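Local structure of DspB (Aggregatibacter actinomycetemcomitans, 1YHT) at residues S43-N48 with A352-T357. The protein probably cleaves terminal N-acetylhexosamine residues from polysaccharide as a family 20 glycoside hydrolase, thereby releasing bacterial cells from biofilm. Numbering follows the deposited sequence.
Sequences SLSGGN and AVIHKT
S45 O, at the C-terminal end of helix 32-44, is approached by a water and two side chains of the helix 339-358. The water donates to S45 O at 2.8 Å and makes a weak bond to H355 ND1, a tenuous bridge between backbone and imidazole. H355 CE1 lies 3.2 Å from S45 O. The ring meets the oxygen obliquely, and its ND1 is too poorly angled for a direct hydrogen bond. The third neighbour is nonpolar: I354 CG2 also comes to 3.2 Å from S45 O. This methyl stands anti to the I354 backbone N, which leaves CG1 beside that nitrogen (chi1 -69°), and the extended chi2 carries CD1 onward to S45. There S45 CB packs against I354 CG2 at 3.7 Å and CD1 at 3.8 Å. The S45 hydroxyl is turned to its own helix, where OG bonds to T41 O.

Such a turn illustrates how a barrel helix is ended and led into the next strand. G46 has a positive phi of 91° and closes a Schellman motif, its N bonding back to S43 O at 3.1 Å; G47 then heads for strand 49-53. In the TIM barrel of this family, strands 18-24 and 324-329 pair where the first and last meet, and here the helices that follow them touch as well. With no side chain at G47, its backbone draws near helix 339-358: I354 CG2 rests 3.6 Å from G47 N. The buried I354 also reaches T19 on strand 18-24, whereas H355 is exposed to solvent.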
ATOM      1  N   SER A  43     -16.833  -5.906   4.222  1.00  9.60           N
ATOM      2  CA  SER A  43     -17.969  -5.436   4.994  1.00 10.78           C
ATOM      3  C   SER A  43     -18.679  -6.568   5.711  1.00 11.14           C
ATOM      4  O   SER A  43     -18.926  -6.482   6.918  1.00  9.68           O
ATOM      5  CB  SER A  43     -18.965  -4.752   4.068  1.00 10.81           C
ATOM      6  OG  SER A  43     -20.106  -4.355   4.799  1.00 12.51           O
ATOM      7  N   LEU A  44     -19.035  -7.612   4.948  1.00 11.48           N
ATOM      8  CA  LEU A  44     -19.719  -8.772   5.493  1.00 12.21           C
ATOM      9  C   LEU A  44     -18.881  -9.558   6.487  1.00 13.45           C
ATOM     10  O   LEU A  44     -19.437 -10.261   7.348  1.00 11.38           O
ATOM     11  CB  LEU A  44     -20.121  -9.724   4.363  1.00 12.90           C
ATOM     12  CG  LEU A  44     -21.185  -9.137   3.413  1.00 14.99           C
ATOM     13  CD1 LEU A  44     -21.259  -9.955   2.129  1.00 16.14           C
ATOM     14  CD2 LEU A  44     -22.555  -9.035   4.094  1.00 17.78           C
ATOM     15  N   SER A  45     -17.553  -9.488   6.372  1.00 12.57           N
ATOM     16  CA  SER A  45     -16.693 -10.196   7.340  1.00 13.26           C
ATOM     17  C   SER A  45     -16.472  -9.384   8.620  1.00 13.83           C
ATOM     18  O   SER A  45     -15.851  -9.891   9.565  1.00 14.73           O
ATOM     19  CB  SER A  45     -15.341 -10.501   6.705  1.00 13.22           C
ATOM     20  OG  SER A  45     -15.511 -11.241   5.502  1.00 12.52           O
ATOM     21  N   GLY A  46     -16.922  -8.122   8.633  1.00 12.87           N
ATOM     22  CA  GLY A  46     -16.759  -7.228   9.786  1.00 13.15           C
ATOM     23  C   GLY A  46     -15.484  -6.388   9.731  1.00 12.50           C
ATOM     24  O   GLY A  46     -15.036  -5.842  10.752  1.00 12.63           O
ATOM     25  N   GLY A  47     -14.898  -6.263   8.548  1.00 11.38           N
ATOM     26  CA  GLY A  47     -13.725  -5.382   8.357  1.00 10.50           C
ATOM     27  C   GLY A  47     -14.136  -3.954   8.147  1.00 11.22           C
ATOM     28  O   GLY A  47     -15.361  -3.634   8.062  1.00  9.89           O
ATOM     29  N   ASN A  48     -13.143  -3.064   8.007  1.00 10.07           N
ATOM     30  CA  ASN A  48     -13.462  -1.659   7.860  1.00 10.42           C
ATOM     31  C   ASN A  48     -12.592  -0.794   6.941  1.00  9.48           C
ATOM     32  O   ASN A  48     -12.848   0.399   6.863  1.00  9.67           O
ATOM     33  CB  ASN A  48     -13.604  -1.013   9.218  1.00 12.47           C
ATOM     34  CG  ASN A  48     -12.468  -1.309  10.053  1.00 15.20           C
ATOM     35  OD1 ASN A  48     -11.358  -1.414   9.547  1.00 15.62           O
ATOM     36  ND2 ASN A  48     -12.716  -1.521  11.331  1.00 18.86           N
ATOM     37  N   ALA A 352     -10.908 -15.028   6.492  1.00 11.78           N
ATOM     38  CA  ALA A 352     -10.094 -15.618   7.579  1.00 11.56           C
ATOM     39  C   ALA A 352      -9.220 -14.564   8.269  1.00 10.90           C
ATOM     40  O   ALA A 352      -9.145 -14.513   9.467  1.00 10.90           O
ATOM     41  CB  ALA A 352      -9.191 -16.699   7.027  1.00 11.23           C
ATOM     42  N   VAL A 353      -8.536 -13.747   7.491  1.00 10.36           N
ATOM     43  CA  VAL A 353      -7.671 -12.710   8.067  1.00  9.14           C
ATOM     44  C   VAL A 353      -8.490 -11.711   8.928  1.00  9.32           C
ATOM     45  O   VAL A 353      -8.101 -11.377  10.068  1.00  8.69           O
ATOM     46  CB  VAL A 353      -6.892 -11.955   6.962  1.00  9.41           C
ATOM     47  CG1 VAL A 353      -6.108 -10.750   7.567  1.00 10.49           C
ATOM     48  CG2 VAL A 353      -5.943 -12.898   6.232  1.00  8.90           C
ATOM     49  N   ILE A 354      -9.637 -11.304   8.416  1.00  8.99           N
ATOM     50  CA  ILE A 354     -10.531 -10.366   9.101  1.00 10.83           C
ATOM     51  C   ILE A 354     -11.065 -11.000  10.384  1.00 10.79           C
ATOM     52  O   ILE A 354     -11.043 -10.374  11.427  1.00  9.79           O
ATOM     53  CB  ILE A 354     -11.711  -9.855   8.199  1.00 10.71           C
ATOM     54  CG1 ILE A 354     -11.178  -8.938   7.100  1.00 11.24           C
ATOM     55  CG2 ILE A 354     -12.744  -9.129   9.012  1.00 11.38           C
ATOM     56  CD1 ILE A 354     -12.156  -8.605   5.979  1.00  9.80           C
ATOM     57  N   HIS A 355     -11.579 -12.212  10.276  1.00 11.65           N
ATOM     58  CA  HIS A 355     -12.116 -12.902  11.434  1.00 12.97           C
ATOM     59  C   HIS A 355     -11.031 -13.205  12.470  1.00 13.12           C
ATOM     60  O   HIS A 355     -11.267 -13.025  13.637  1.00 14.58           O
ATOM     61  CB  HIS A 355     -12.826 -14.196  11.046  1.00 13.40           C
ATOM     62  CG  HIS A 355     -14.111 -13.999  10.302  1.00 16.95           C
ATOM     63  ND1 HIS A 355     -15.053 -13.061  10.666  1.00 20.40           N
ATOM     64  CD2 HIS A 355     -14.634 -14.659   9.236  1.00 21.99           C
ATOM     65  CE1 HIS A 355     -16.076 -13.111   9.830  1.00 21.44           C
ATOM     66  NE2 HIS A 355     -15.850 -14.066   8.946  1.00 18.70           N
ATOM     67  N   LYS A 356      -9.868 -13.679  12.052  1.00 14.42           N
ATOM     68  CA  LYS A 356      -8.784 -13.966  12.994  1.00 16.30           C
ATOM     69  C   LYS A 356      -8.280 -12.722  13.678  1.00 16.93           C
ATOM     70  O   LYS A 356      -7.843 -12.793  14.830  1.00 16.24           O
ATOM     71  CB  LYS A 356      -7.615 -14.669  12.323  1.00 17.01           C
ATOM     72  CG  LYS A 356      -7.905 -16.110  11.888  1.00 20.16           C
ATOM     73  CD  LYS A 356      -8.039 -17.108  13.088  1.00 23.03           C
ATOM     74  CE  LYS A 356      -6.788 -17.150  13.920  1.00 25.02           C
ATOM     75  NZ  LYS A 356      -6.286 -18.531  14.098  1.00 23.03           N
ATOM     76  N   THR A 357      -8.357 -11.584  12.986  1.00 17.88           N
ATOM     77  CA  THR A 357      -7.904 -10.321  13.555  1.00 19.68           C
ATOM     78  C   THR A 357      -8.922  -9.811  14.595  1.00 22.14           C
ATOM     79  O   THR A 357      -8.565  -9.435  15.710  1.00 21.26           O
ATOM     80  CB  THR A 357      -7.706  -9.248  12.469  1.00 18.91           C
ATOM     81  OG1 THR A 357      -6.744  -9.690  11.488  1.00 17.50           O
ATOM     82  CG2 THR A 357      -7.264  -7.934  13.073  1.00 19.55           C
TER
HETATM   83  O   HOH W   1     -14.811  -9.964  12.128  1.00 28.82           O